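Long-range contacts in phenyl-3-pyruvate decarboxylase (PDB 2NXW), which catalyses the thiamine diphosphate- and metal-dependent decarboxylation of aromatic 2-keto acids such as indole-3-pyruvate, which it converts to indole-3-acetaldehyde and carbon dioxide: residues 255-260 with 273-278; 226-231 with 291-296; 304-309 with 418-423; 403-408 with 547-552; 361-366 with 409-414. All coordinates share one frame; numbering follows the deposited sequence.

Interaction 1 (255-260 with 273-278); sequences TTFMGR and TYIGVA
Thr255 turns its hydroxyl between its own backbone N and carbonyl carbon (chi1 55°), while Thr273 keeps OG1 beside its backbone N (chi1 -61°); these settings bring the two oxygens, Thr255 OG1 and Thr273 OG1, to 3.0 Å. The same torsion in Thr273 sends its methyl the other way, and CG2 rests 3.6 Å from Thr256 O. The extended chain of Arg260 passes Thr273 at about a right angle, its CG touching OG1, and carries the guanidinium on to a salt bridge with Asp412. Between the backbones, Tyr274 N donates to Thr255 O at 2.9 Å, and Thr273 CA adds a C-H...O contact to the same oxygen. One residue further the chains diverge, and a water takes over: it accepts from Phe257 N at 2.8 Å and donates to Tyr274 O at 2.7 Å. Beyond it, Phe257 CB meets Ile275 CG2 at 4.3 Å, a loose apolar touch. Threonine suits the bridge because it offers a hydroxyl and a methyl from one branched carbon. The single beta bridge at the end of edge strand 253-255 is thus prolonged by water, which satisfies two buried backbone groups where the segments part.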
# COMPACT_ATOMS: atom_id res chain seq x y z
N THR A 255 36.03 -9.17 4.33
CA THR A 255 35.35 -8.11 3.59
C THR A 255 34.10 -8.67 2.94
O THR A 255 33.99 -9.88 2.76
CB THR A 255 36.21 -7.50 2.45
OG1 THR A 255 36.65 -8.54 1.58
CG2 THR A 255 37.40 -6.75 3.01
N THR A 256 33.14 -7.80 2.65
CA THR A 256 31.95 -8.21 1.92
C THR A 256 32.34 -8.04 0.45
O THR A 256 33.42 -7.52 0.15
CB THR A 256 30.75 -7.30 2.18
OG1 THR A 256 31.12 -5.95 1.89
CG2 THR A 256 30.29 -7.44 3.63
N PHE A 257 31.47 -8.44 -0.47
CA PHE A 257 31.78 -8.29 -1.89
C PHE A 257 32.09 -6.84 -2.25
O PHE A 257 33.05 -6.56 -2.98
CB PHE A 257 30.61 -8.78 -2.75
CG PHE A 257 30.82 -8.54 -4.21
CD1 PHE A 257 31.71 -9.32 -4.93
CD2 PHE A 257 30.16 -7.50 -4.86
CE1 PHE A 257 31.95 -9.06 -6.28
CE2 PHE A 257 30.40 -7.23 -6.20
CZ PHE A 257 31.30 -8.01 -6.91
N MET A 258 31.28 -5.90 -1.76
CA MET A 258 31.49 -4.49 -2.06
C MET A 258 32.67 -3.90 -1.30
O MET A 258 33.08 -2.77 -1.56
CB MET A 258 30.23 -3.68 -1.77
CG MET A 258 29.05 -4.03 -2.65
SD MET A 258 29.03 -3.19 -4.25
CE MET A 258 28.08 -4.37 -5.28
N GLY A 259 33.23 -4.67 -0.36
CA GLY A 259 34.38 -4.19 0.37
C GLY A 259 35.65 -4.88 -0.13
O GLY A 259 36.74 -4.64 0.39
N ARG A 260 35.50 -5.73 -1.14
CA ARG A 260 36.62 -6.49 -1.71
C ARG A 260 37.79 -5.59 -2.10
O ARG A 260 37.63 -4.61 -2.83
CB ARG A 260 36.13 -7.28 -2.93
CG ARG A 260 37.11 -8.30 -3.52
CD ARG A 260 36.33 -9.26 -4.42
NE ARG A 260 37.16 -10.15 -5.23
CZ ARG A 260 37.85 -9.75 -6.30
NH1 ARG A 260 37.82 -8.49 -6.68
NH2 ARG A 260 38.56 -10.63 -7.00
N THR A 273 37.09 -12.74 1.22
CA THR A 273 35.83 -12.06 0.95
C THR A 273 34.66 -13.00 1.13
O THR A 273 34.60 -14.07 0.52
CB THR A 273 35.82 -11.51 -0.49
OG1 THR A 273 36.88 -10.56 -0.64
CG2 THR A 273 34.49 -10.83 -0.80
N TYR A 274 33.71 -12.61 1.97
CA TYR A 274 32.52 -13.42 2.19
C TYR A 274 31.51 -13.12 1.08
O TYR A 274 31.19 -11.96 0.83
CB TYR A 274 31.90 -13.08 3.55
CG TYR A 274 30.56 -13.75 3.78
CD1 TYR A 274 30.47 -15.01 4.36
CD2 TYR A 274 29.38 -13.11 3.40
CE1 TYR A 274 29.24 -15.62 4.55
CE2 TYR A 274 28.15 -13.72 3.58
CZ TYR A 274 28.08 -14.97 4.17
OH TYR A 274 26.86 -15.56 4.37
N ILE A 275 31.01 -14.15 0.41
CA ILE A 275 30.02 -13.96 -0.64
C ILE A 275 28.94 -15.03 -0.57
O ILE A 275 28.24 -15.28 -1.55
CB ILE A 275 30.63 -14.00 -2.06
CG1 ILE A 275 31.24 -15.37 -2.34
CG2 ILE A 275 31.66 -12.90 -2.21
CD1 ILE A 275 31.69 -15.56 -3.80
N GLY A 276 28.80 -15.66 0.60
CA GLY A 276 27.80 -16.70 0.75
C GLY A 276 28.32 -18.08 0.39
O GLY A 276 29.53 -18.31 0.34
N VAL A 277 27.40 -19.00 0.10
CA VAL A 277 27.77 -20.37 -0.22
C VAL A 277 28.75 -20.53 -1.38
O VAL A 277 29.46 -21.53 -1.45
CB VAL A 277 26.50 -21.23 -0.50
CG1 VAL A 277 25.89 -20.85 -1.83
CG2 VAL A 277 26.86 -22.70 -0.47
N ALA A 278 28.81 -19.55 -2.27
CA ALA A 278 29.71 -19.61 -3.42
C ALA A 278 31.18 -19.37 -3.06
O ALA A 278 32.08 -19.68 -3.85
CB ALA A 278 29.27 -18.61 -4.48
O HOH W 1 29.37 -9.99 0.66

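Interaction 2 (226-231 with 291-296); sequences VLMVCV and DGLFLL
Strands 226-229 and 292-296 run parallel, their axes 4.8 Å apart and inclined by 17°, with Val226 opposite Leu293 and Leu227 opposite Phe294. Five backbone bonds stitch them: Val226 N to Gly292 O, Phe294 N to Val226 O, Met228 N to Phe294 O (2.8 Å), Leu296 N to Met228 O, and Cys230 N to Leu296 O, the last more bent at 138° as the first strand ends. On the face bearing Val226, Met228, Leu293 and Leu295, Met228 bridges the two leucines. Its chi1 of -65° and a near-extended chi2 lay SD against Leu295 CD2 at 3.4 Å, while CG meets Leu293 CD1 at 3.6 Å; the bend at chi3 turns only the terminal methyl CE. The same Leu293 methyl reaches Val226 CB at 3.8 Å, so this one branch touches two neighbours. On the other face Leu227 and Phe294 rise together from the sheet, with Leu227 CD1 3.6 Å from Phe294 CD2. Helix 239-249 packs on this face against Leu227, Val229 and Leu296, and helix 337-346 on Phe294 and Leu296. Branched and flexible apolar side chains fit a sheet buried on both faces in the central alpha/beta domain. Its polar backbone groups are satisfied from strand to strand, while dispersion forces between the side chains join the sheet to its helices.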
# COMPACT_ATOMS: atom_id res chain seq x y z
N VAL A 226 34.15 -11.17 14.71
CA VAL A 226 34.61 -10.96 13.35
C VAL A 226 34.32 -9.53 12.93
O VAL A 226 33.21 -9.03 13.15
CB VAL A 226 33.89 -11.90 12.35
CG1 VAL A 226 34.26 -11.52 10.92
CG2 VAL A 226 34.24 -13.34 12.65
N LEU A 227 35.31 -8.86 12.34
CA LEU A 227 35.11 -7.51 11.83
C LEU A 227 34.96 -7.61 10.32
O LEU A 227 35.85 -8.11 9.63
CB LEU A 227 36.31 -6.60 12.15
CG LEU A 227 36.25 -5.23 11.45
CD1 LEU A 227 35.10 -4.42 12.04
CD2 LEU A 227 37.55 -4.47 11.62
N MET A 228 33.81 -7.17 9.80
CA MET A 228 33.56 -7.18 8.36
C MET A 228 33.68 -5.75 7.82
O MET A 228 33.01 -4.83 8.32
CB MET A 228 32.17 -7.73 8.04
CG MET A 228 31.98 -9.18 8.42
SD MET A 228 30.69 -9.97 7.41
CE MET A 228 31.63 -10.32 5.93
N VAL A 229 34.54 -5.57 6.83
CA VAL A 229 34.75 -4.26 6.22
C VAL A 229 33.89 -4.24 4.96
O VAL A 229 34.05 -5.07 4.06
CB VAL A 229 36.25 -4.05 5.92
CG1 VAL A 229 36.47 -2.73 5.21
CG2 VAL A 229 37.02 -4.08 7.24
N CYS A 230 32.98 -3.28 4.92
CA CYS A 230 31.98 -3.24 3.86
C CYS A 230 31.88 -1.99 2.99
O CYS A 230 32.73 -1.10 3.07
CB CYS A 230 30.64 -3.56 4.53
SG CYS A 230 30.80 -4.86 5.85
N VAL A 231 30.82 -1.92 2.18
CA VAL A 231 30.65 -0.84 1.21
C VAL A 231 30.80 0.60 1.70
O VAL A 231 31.47 1.39 1.05
CB VAL A 231 29.31 -1.01 0.40
CG1 VAL A 231 28.12 -0.62 1.24
CG2 VAL A 231 29.37 -0.19 -0.87
N ASP A 291 29.78 -14.99 16.95
CA ASP A 291 28.89 -14.56 18.02
C ASP A 291 29.16 -13.09 18.37
O ASP A 291 28.78 -12.60 19.43
CB ASP A 291 29.05 -15.47 19.25
CG ASP A 291 30.46 -15.43 19.84
OD1 ASP A 291 31.43 -15.16 19.10
OD2 ASP A 291 30.59 -15.68 21.06
N GLY A 292 29.83 -12.41 17.44
CA GLY A 292 30.17 -11.00 17.59
C GLY A 292 30.57 -10.51 16.22
O GLY A 292 31.74 -10.21 15.96
N LEU A 293 29.59 -10.44 15.32
CA LEU A 293 29.81 -10.02 13.93
C LEU A 293 29.60 -8.52 13.76
O LEU A 293 28.48 -8.02 13.77
CB LEU A 293 28.85 -10.79 13.02
CG LEU A 293 29.01 -10.61 11.51
CD1 LEU A 293 30.38 -11.10 11.04
CD2 LEU A 293 27.90 -11.39 10.81
N PHE A 294 30.70 -7.79 13.59
CA PHE A 294 30.65 -6.35 13.43
C PHE A 294 30.61 -6.00 11.94
O PHE A 294 31.64 -6.05 11.26
CB PHE A 294 31.88 -5.74 14.11
CG PHE A 294 31.87 -4.24 14.23
CD1 PHE A 294 30.79 -3.47 13.80
CD2 PHE A 294 32.96 -3.59 14.81
CE1 PHE A 294 30.80 -2.07 13.94
CE2 PHE A 294 32.98 -2.20 14.95
CZ PHE A 294 31.90 -1.44 14.52
N LEU A 295 29.43 -5.66 11.44
CA LEU A 295 29.25 -5.31 10.03
C LEU A 295 29.47 -3.81 9.91
O LEU A 295 28.56 -3.00 10.15
CB LEU A 295 27.84 -5.66 9.56
CG LEU A 295 27.43 -7.12 9.67
CD1 LEU A 295 25.98 -7.28 9.23
CD2 LEU A 295 28.35 -7.98 8.82
N LEU A 296 30.69 -3.43 9.54
CA LEU A 296 31.03 -2.02 9.42
C LEU A 296 30.67 -1.48 8.04
O LEU A 296 31.47 -1.58 7.10
CB LEU A 296 32.53 -1.84 9.71
CG LEU A 296 33.05 -0.41 9.93
CD1 LEU A 296 32.46 0.18 11.20
CD2 LEU A 296 34.57 -0.44 10.02

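Interaction 3 (304-309 with 418-423); sequences NFAVSQ and PGYYAG. With TPP (thiamine diphosphate), chain E.
Gly419 and Tyr420 make most of the contact with segment 304-309. The bare backbone of Gly419 presents its carbonyl oxygen to Phe305, whose N donates to it at 3.2 Å. Tyr420 follows. Its CB leads off from the other segment, but a chi1 of -60° swings the ring back across Ala306. The methyl CB of Ala306 sits over one ring face, 3.9 Å from the centroid and 21° off the normal, a CH-pi contact displaced toward the rim; Tyr420 CD1 also comes within 3.4 Å of Ala306 N. A methyl is small enough to let the ring lie this near the backbone. Glu109 receives the backbone N-H groups of Tyr420 and Tyr421, fixing the start of the turn. At Ala422, whose N is tied back to Pro418 O, the carbonyl oxygen accepts from N4' of thiamine diphosphate at 2.7 Å. Gly423 CA then lies 3.9 Å from the cofactor's N3'. The loop is therefore held against the central domain by one backbone bond and a ring face, while a carbonyl a few residues on holds the 4'-amino group of the aminopyrimidine.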
# COMPACT_ATOMS: atom_id res chain seq x y z
N ASN A 304 22.08 -12.54 -4.20
CA ASN A 304 23.43 -12.83 -4.66
C ASN A 304 24.45 -12.79 -3.54
O ASN A 304 24.27 -13.43 -2.50
CB ASN A 304 23.83 -11.86 -5.78
CG ASN A 304 24.78 -12.49 -6.78
OD1 ASN A 304 25.68 -11.84 -7.29
ND2 ASN A 304 24.56 -13.77 -7.08
N PHE A 305 25.51 -12.04 -3.76
CA PHE A 305 26.65 -12.00 -2.84
C PHE A 305 26.52 -11.21 -1.54
O PHE A 305 27.48 -11.18 -0.76
CB PHE A 305 27.89 -11.49 -3.58
CG PHE A 305 28.29 -12.31 -4.77
CD1 PHE A 305 27.93 -13.66 -4.86
CD2 PHE A 305 29.05 -11.75 -5.78
CE1 PHE A 305 28.33 -14.43 -5.95
CE2 PHE A 305 29.46 -12.51 -6.88
CZ PHE A 305 29.10 -13.86 -6.96
N ALA A 306 25.38 -10.57 -1.31
CA ALA A 306 25.21 -9.78 -0.09
C ALA A 306 25.17 -10.61 1.19
O ALA A 306 24.85 -11.80 1.16
CB ALA A 306 23.93 -8.96 -0.18
N VAL A 307 25.51 -9.98 2.31
CA VAL A 307 25.44 -10.64 3.60
C VAL A 307 23.94 -10.68 3.88
O VAL A 307 23.27 -9.66 3.86
CB VAL A 307 26.14 -9.80 4.70
CG1 VAL A 307 25.82 -10.38 6.08
CG2 VAL A 307 27.65 -9.80 4.47
N SER A 308 23.43 -11.89 4.14
CA SER A 308 22.01 -12.07 4.38
C SER A 308 21.62 -12.25 5.83
O SER A 308 22.23 -13.01 6.56
CB SER A 308 21.52 -13.28 3.59
OG SER A 308 20.19 -13.59 3.96
N GLN A 309 20.57 -11.54 6.22
CA GLN A 309 20.06 -11.62 7.58
C GLN A 309 19.65 -13.06 7.91
O GLN A 309 19.56 -13.43 9.08
CB GLN A 309 18.86 -10.69 7.75
N PRO A 418 27.34 -5.58 -10.45
CA PRO A 418 26.07 -5.55 -9.72
C PRO A 418 25.98 -6.80 -8.83
O PRO A 418 25.06 -7.61 -8.94
CB PRO A 418 25.03 -5.52 -10.84
CG PRO A 418 25.67 -6.35 -11.90
CD PRO A 418 27.13 -5.92 -11.87
N GLY A 419 26.96 -6.93 -7.93
CA GLY A 419 27.03 -8.09 -7.06
C GLY A 419 25.86 -8.33 -6.12
O GLY A 419 25.65 -9.46 -5.68
N TYR A 420 25.11 -7.27 -5.80
CA TYR A 420 23.95 -7.43 -4.93
C TYR A 420 22.65 -7.25 -5.71
O TYR A 420 21.73 -8.06 -5.59
CB TYR A 420 23.97 -6.40 -3.79
CG TYR A 420 25.18 -6.47 -2.88
CD1 TYR A 420 25.99 -7.61 -2.81
CD2 TYR A 420 25.51 -5.38 -2.07
CE1 TYR A 420 27.10 -7.66 -1.96
CE2 TYR A 420 26.61 -5.42 -1.21
CZ TYR A 420 27.40 -6.56 -1.17
OH TYR A 420 28.52 -6.58 -0.36
N TYR A 421 22.57 -6.19 -6.51
CA TYR A 421 21.38 -5.90 -7.29
C TYR A 421 21.12 -6.94 -8.38
O TYR A 421 19.97 -7.22 -8.73
CB TYR A 421 21.52 -4.51 -7.91
CG TYR A 421 20.30 -3.99 -8.62
CD1 TYR A 421 19.11 -3.75 -7.92
CD2 TYR A 421 20.33 -3.70 -9.99
CE1 TYR A 421 17.99 -3.24 -8.56
CE2 TYR A 421 19.21 -3.18 -10.64
CZ TYR A 421 18.05 -2.95 -9.92
OH TYR A 421 16.94 -2.42 -10.53
N ALA A 422 22.21 -7.49 -8.92
CA ALA A 422 22.16 -8.55 -9.93
C ALA A 422 21.43 -8.21 -11.22
O ALA A 422 20.90 -9.10 -11.89
CB ALA A 422 21.58 -9.82 -9.32
N GLY A 423 21.40 -6.93 -11.58
CA GLY A 423 20.73 -6.54 -12.80
C GLY A 423 21.70 -6.58 -13.98
O GLY A 423 22.84 -6.14 -13.88
N1' TPP E . 16.92 -9.00 -16.84
C2' TPP E . 17.75 -8.15 -16.22
CM2 TPP E . 17.77 -6.69 -16.63
N3' TPP E . 18.55 -8.58 -15.24
C4' TPP E . 18.57 -9.88 -14.83
N4' TPP E . 19.36 -10.24 -13.78
C5' TPP E . 17.75 -10.84 -15.51
C6' TPP E . 16.90 -10.34 -16.52
C7' TPP E . 17.74 -12.34 -15.15
N3 TPP E . 19.05 -13.07 -15.46
C2 TPP E . 19.91 -13.29 -14.46
S1 TPP E . 21.23 -14.16 -15.21
C5 TPP E . 20.57 -14.22 -16.84
C4 TPP E . 19.35 -13.55 -16.72
CM4 TPP E . 18.41 -13.38 -17.94
C6 TPP E . 21.23 -14.84 -18.01
C7 TPP E . 22.49 -14.04 -18.37
O7 TPP E . 22.91 -14.56 -19.61
PA TPP E . 24.37 -14.10 -19.99
O1A TPP E . 24.53 -12.58 -20.03
O2A TPP E . 24.61 -14.71 -21.37
O3A TPP E . 25.47 -14.67 -18.99
PB TPP E . 25.49 -16.28 -18.59
O1B TPP E . 25.30 -17.14 -19.84
O2B TPP E . 26.90 -16.47 -17.94
O3B TPP E . 24.43 -16.58 -17.54

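Interaction 4 (403-408 with 547-552); sequences CLFTAM and DTLARF
Phe405 O accepts a hydrogen bond of 2.9 Å from a water that in turn accepts from Thr548 N at 3.1 Å, linking the backbones of two helices. Thr548 CB lies 3.5 Å from the same carbonyl oxygen, and its CG2 touches Phe405 CD1. Phe405 carries most of the contact. Its ring lies against helix 547-552, a face to Leu549 and an edge to Phe552: Leu549 CD1 stands 3.9 Å from the ring centroid, only 7° off the normal. The ring edge meets the face of Phe552 in an edge-to-face pair, centroids 5.2 Å apart and planes at 61°, with Phe405 CE1 nearest. A broad aromatic residue suits this place, serving a leucine methyl and a second ring at once. Phe305 adds another edge-to-face partner for it. The segments 403-407 and 547-552 cross at 111°, a crossed helix-helix packing that joins helix 547-558 to helix 402-407 of the thiamine diphosphate-binding region; the side chain of Leu549 is about 6 Å from thiamine diphosphate.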
# COMPACT_ATOMS: atom_id res chain seq x y z
N CYS A 403 30.13 -14.35 -16.02
CA CYS A 403 31.27 -13.45 -16.15
C CYS A 403 31.67 -12.89 -14.77
O CYS A 403 32.85 -12.74 -14.48
CB CYS A 403 30.93 -12.30 -17.11
SG CYS A 403 29.47 -11.31 -16.69
N LEU A 404 30.68 -12.61 -13.91
CA LEU A 404 30.94 -12.09 -12.57
C LEU A 404 31.55 -13.18 -11.69
O LEU A 404 32.50 -12.94 -10.95
CB LEU A 404 29.64 -11.60 -11.93
CG LEU A 404 29.76 -11.18 -10.46
CD1 LEU A 404 30.89 -10.17 -10.27
CD2 LEU A 404 28.44 -10.60 -10.01
N PHE A 405 31.00 -14.38 -11.76
CA PHE A 405 31.52 -15.49 -10.96
C PHE A 405 32.96 -15.82 -11.37
O PHE A 405 33.77 -16.22 -10.53
CB PHE A 405 30.59 -16.70 -11.11
CG PHE A 405 29.29 -16.54 -10.37
CD1 PHE A 405 29.08 -17.16 -9.14
CD2 PHE A 405 28.27 -15.74 -10.89
CE1 PHE A 405 27.89 -16.98 -8.44
CE2 PHE A 405 27.07 -15.55 -10.19
CZ PHE A 405 26.88 -16.18 -8.95
N THR A 406 33.27 -15.64 -12.65
CA THR A 406 34.62 -15.88 -13.15
C THR A 406 35.55 -14.76 -12.69
O THR A 406 36.70 -15.01 -12.33
CB THR A 406 34.62 -15.92 -14.68
OG1 THR A 406 33.69 -16.91 -15.13
CG2 THR A 406 36.01 -16.30 -15.18
N ALA A 407 35.06 -13.53 -12.71
CA ALA A 407 35.86 -12.38 -12.29
C ALA A 407 36.30 -12.48 -10.84
O ALA A 407 37.33 -11.91 -10.47
CB ALA A 407 35.08 -11.08 -12.52
N MET A 408 35.54 -13.20 -10.02
CA MET A 408 35.92 -13.36 -8.62
C MET A 408 37.29 -14.03 -8.53
O MET A 408 37.99 -13.89 -7.52
CB MET A 408 34.89 -14.21 -7.86
CG MET A 408 33.52 -13.56 -7.70
SD MET A 408 33.59 -12.04 -6.71
CE MET A 408 33.97 -12.70 -5.10
N ASP A 547 34.37 -22.07 -11.56
CA ASP A 547 34.36 -22.84 -10.32
C ASP A 547 33.44 -22.20 -9.27
O ASP A 547 32.75 -22.89 -8.50
CB ASP A 547 35.77 -22.97 -9.74
CG ASP A 547 36.68 -23.84 -10.59
OD1 ASP A 547 36.21 -24.51 -11.54
OD2 ASP A 547 37.89 -23.86 -10.30
N THR A 548 33.43 -20.87 -9.21
CA THR A 548 32.59 -20.19 -8.23
C THR A 548 31.10 -20.39 -8.53
O THR A 548 30.31 -20.59 -7.60
CB THR A 548 32.96 -18.69 -8.16
OG1 THR A 548 34.36 -18.58 -7.89
CG2 THR A 548 32.17 -17.99 -7.07
N LEU A 549 30.71 -20.34 -9.80
CA LEU A 549 29.30 -20.55 -10.10
C LEU A 549 28.95 -22.01 -9.82
O LEU A 549 27.88 -22.30 -9.32
CB LEU A 549 28.98 -20.20 -11.56
CG LEU A 549 27.52 -20.44 -11.98
CD1 LEU A 549 26.56 -19.69 -11.05
CD2 LEU A 549 27.32 -19.99 -13.42
N ALA A 550 29.88 -22.93 -10.10
CA ALA A 550 29.60 -24.34 -9.82
C ALA A 550 29.38 -24.54 -8.32
O ALA A 550 28.49 -25.29 -7.91
CB ALA A 550 30.74 -25.20 -10.31
N ARG A 551 30.17 -23.87 -7.48
CA ARG A 551 29.99 -24.01 -6.04
C ARG A 551 28.66 -23.40 -5.60
O ARG A 551 27.99 -23.90 -4.69
CB ARG A 551 31.13 -23.34 -5.27
CG ARG A 551 32.47 -24.06 -5.39
CD ARG A 551 33.42 -23.63 -4.28
NE ARG A 551 33.73 -22.20 -4.33
CZ ARG A 551 34.60 -21.63 -5.16
NH1 ARG A 551 35.28 -22.35 -6.04
NH2 ARG A 551 34.78 -20.32 -5.11
N PHE A 552 28.28 -22.30 -6.24
CA PHE A 552 27.04 -21.59 -5.95
C PHE A 552 25.86 -22.53 -6.22
O PHE A 552 24.98 -22.70 -5.37
CB PHE A 552 26.94 -20.36 -6.85
CG PHE A 552 25.75 -19.48 -6.58
CD1 PHE A 552 25.73 -18.61 -5.49
CD2 PHE A 552 24.67 -19.47 -7.46
CE1 PHE A 552 24.66 -17.74 -5.28
CE2 PHE A 552 23.59 -18.60 -7.25
CZ PHE A 552 23.59 -17.74 -6.17
O HOH W 2 35.18 -18.70 -10.52

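Interaction 5 (361-366 with 409-414); sequences HAYPTG and DMIDAG
Neither segment is a regular helix or strand; the irregular chains come nearest at Tyr363 and Asp409, whose CA atoms are 5.8 Å apart. Tyr363 supplies the main ring surface of the contact. With chi1 at -72°, its ring receives Ile411 CG1 over one face, 3.7 Å from the centroid, while ND1 of His361 stands over the opposite face. Asp409 O lies at the ring's edge, near its plane, 3.4 Å from Tyr363 CD1, so a weakly positive C-H edge faces a carbonyl oxygen. The phenol OH extends further: it is 2.8 Å from a water, which accepts from Asp412 N at 3.1 Å. His361 has CG anti to the backbone N (chi1 -176°), which sets the imidazole edge beside the Asp409 carboxylate; OD1 lies 2.9 Å from NE2, with ring and carboxylate planes 34° apart. Pro364 packs on the backbone and CB of Asp409, its CD 3.4 Å from Asp409 O, an oxygen that also accepts from Asn384 ND2 on helix 376-388. Further along, Asp412 OD1 takes the N-H of Gly414 in an Asx turn. Tyrosine suits its position by pairing a face for apolar packing with a hydroxyl for water. The carboxylate may favour a protonated His361; what is certain is that 361-366 is held by a ring face, a ring edge and a water.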
# COMPACT_ATOMS: atom_id res chain seq x y z
N HIS A 361 43.65 -16.16 -0.98
CA HIS A 361 42.95 -16.69 -2.14
C HIS A 361 43.93 -17.02 -3.26
O HIS A 361 44.61 -16.14 -3.79
CB HIS A 361 41.91 -15.69 -2.64
CG HIS A 361 41.08 -16.21 -3.78
ND1 HIS A 361 41.55 -16.29 -5.07
CD2 HIS A 361 39.82 -16.71 -3.80
CE1 HIS A 361 40.62 -16.83 -5.84
NE2 HIS A 361 39.56 -17.10 -5.09
N ALA A 362 43.98 -18.29 -3.62
CA ALA A 362 44.87 -18.75 -4.68
C ALA A 362 44.21 -18.54 -6.04
O ALA A 362 43.19 -19.16 -6.36
CB ALA A 362 45.19 -20.23 -4.49
N TYR A 363 44.79 -17.64 -6.83
CA TYR A 363 44.27 -17.34 -8.16
C TYR A 363 44.73 -18.38 -9.16
O TYR A 363 45.88 -18.79 -9.17
CB TYR A 363 44.76 -15.96 -8.60
CG TYR A 363 44.09 -14.83 -7.87
CD1 TYR A 363 42.82 -14.40 -8.23
CD2 TYR A 363 44.72 -14.20 -6.79
CE1 TYR A 363 42.18 -13.37 -7.55
CE2 TYR A 363 44.09 -13.17 -6.10
CZ TYR A 363 42.82 -12.77 -6.48
OH TYR A 363 42.18 -11.76 -5.80
N PRO A 364 43.81 -18.82 -10.04
CA PRO A 364 44.15 -19.82 -11.05
C PRO A 364 45.12 -19.28 -12.09
O PRO A 364 44.95 -18.17 -12.62
CB PRO A 364 42.79 -20.16 -11.66
CG PRO A 364 42.03 -18.87 -11.51
CD PRO A 364 42.40 -18.42 -10.12
N THR A 365 46.16 -20.06 -12.37
CA THR A 365 47.16 -19.68 -13.35
C THR A 365 47.50 -20.88 -14.22
O THR A 365 46.96 -21.97 -14.02
CB THR A 365 48.45 -19.20 -12.67
OG1 THR A 365 48.93 -20.23 -11.80
CG2 THR A 365 48.18 -17.94 -11.85
N GLY A 366 48.38 -20.68 -15.20
CA GLY A 366 48.79 -21.77 -16.05
C GLY A 366 47.84 -22.17 -17.15
O GLY A 366 47.47 -23.35 -17.27
N ASP A 409 37.67 -14.77 -9.57
CA ASP A 409 38.96 -15.46 -9.59
C ASP A 409 40.00 -14.79 -10.48
O ASP A 409 41.00 -15.41 -10.87
CB ASP A 409 38.77 -16.93 -10.00
CG ASP A 409 38.16 -17.76 -8.89
OD1 ASP A 409 38.39 -17.42 -7.71
OD2 ASP A 409 37.45 -18.74 -9.19
N MET A 410 39.78 -13.52 -10.79
CA MET A 410 40.72 -12.76 -11.60
C MET A 410 41.45 -11.73 -10.75
O MET A 410 40.85 -11.10 -9.89
CB MET A 410 40.00 -12.02 -12.73
CG MET A 410 39.60 -12.91 -13.88
SD MET A 410 38.71 -11.95 -15.12
CE MET A 410 38.30 -13.23 -16.28
N ILE A 411 42.75 -11.58 -10.99
CA ILE A 411 43.54 -10.59 -10.27
C ILE A 411 43.16 -9.23 -10.87
O ILE A 411 43.27 -9.04 -12.07
CB ILE A 411 45.04 -10.84 -10.47
CG1 ILE A 411 45.40 -12.23 -9.94
CG2 ILE A 411 45.85 -9.76 -9.74
CD1 ILE A 411 46.79 -12.70 -10.32
N ASP A 412 42.73 -8.30 -10.03
CA ASP A 412 42.31 -6.99 -10.53
C ASP A 412 42.84 -5.82 -9.72
O ASP A 412 43.51 -6.00 -8.71
CB ASP A 412 40.78 -6.92 -10.55
CG ASP A 412 40.18 -7.05 -9.17
OD1 ASP A 412 40.59 -6.30 -8.24
OD2 ASP A 412 39.28 -7.90 -9.00
N ALA A 413 42.52 -4.62 -10.20
CA ALA A 413 42.86 -3.36 -9.56
C ALA A 413 41.50 -2.77 -9.22
O ALA A 413 41.24 -1.57 -9.43
CB ALA A 413 43.62 -2.45 -10.54
N GLY A 414 40.63 -3.63 -8.70
CA GLY A 414 39.28 -3.24 -8.36
C GLY A 414 38.31 -4.03 -9.23
O GLY A 414 38.64 -4.39 -10.36
O HOH W 3 41.92 -9.37 -7.25

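Interaction 1 is the hub of the set. It adjoins interaction 2 within one sheet, where Thr256 N probably bonds to Val229 O (3.2 Å), and reaches the cofactor-binding domain three ways: Met258 N to Tyr420 OH (3.2 Å) in interaction 3, Arg551 NE to Ala278 O (3.0 Å) in interaction 4, and Arg260 NH1 to Asp412 OD2 (2.8 Å) in interaction 5. Interactions 3 and 4 meet where Phe305 CE1 lies 3.6 Å from Phe405 CE1. Interactions 4 and 5 follow on directly at 408-409, with centres 12 Å apart. Interaction 3 bonds thiamine diphosphate itself, whereas interaction 2, centred 17 Å from interaction 3, belongs to the central-domain sheet.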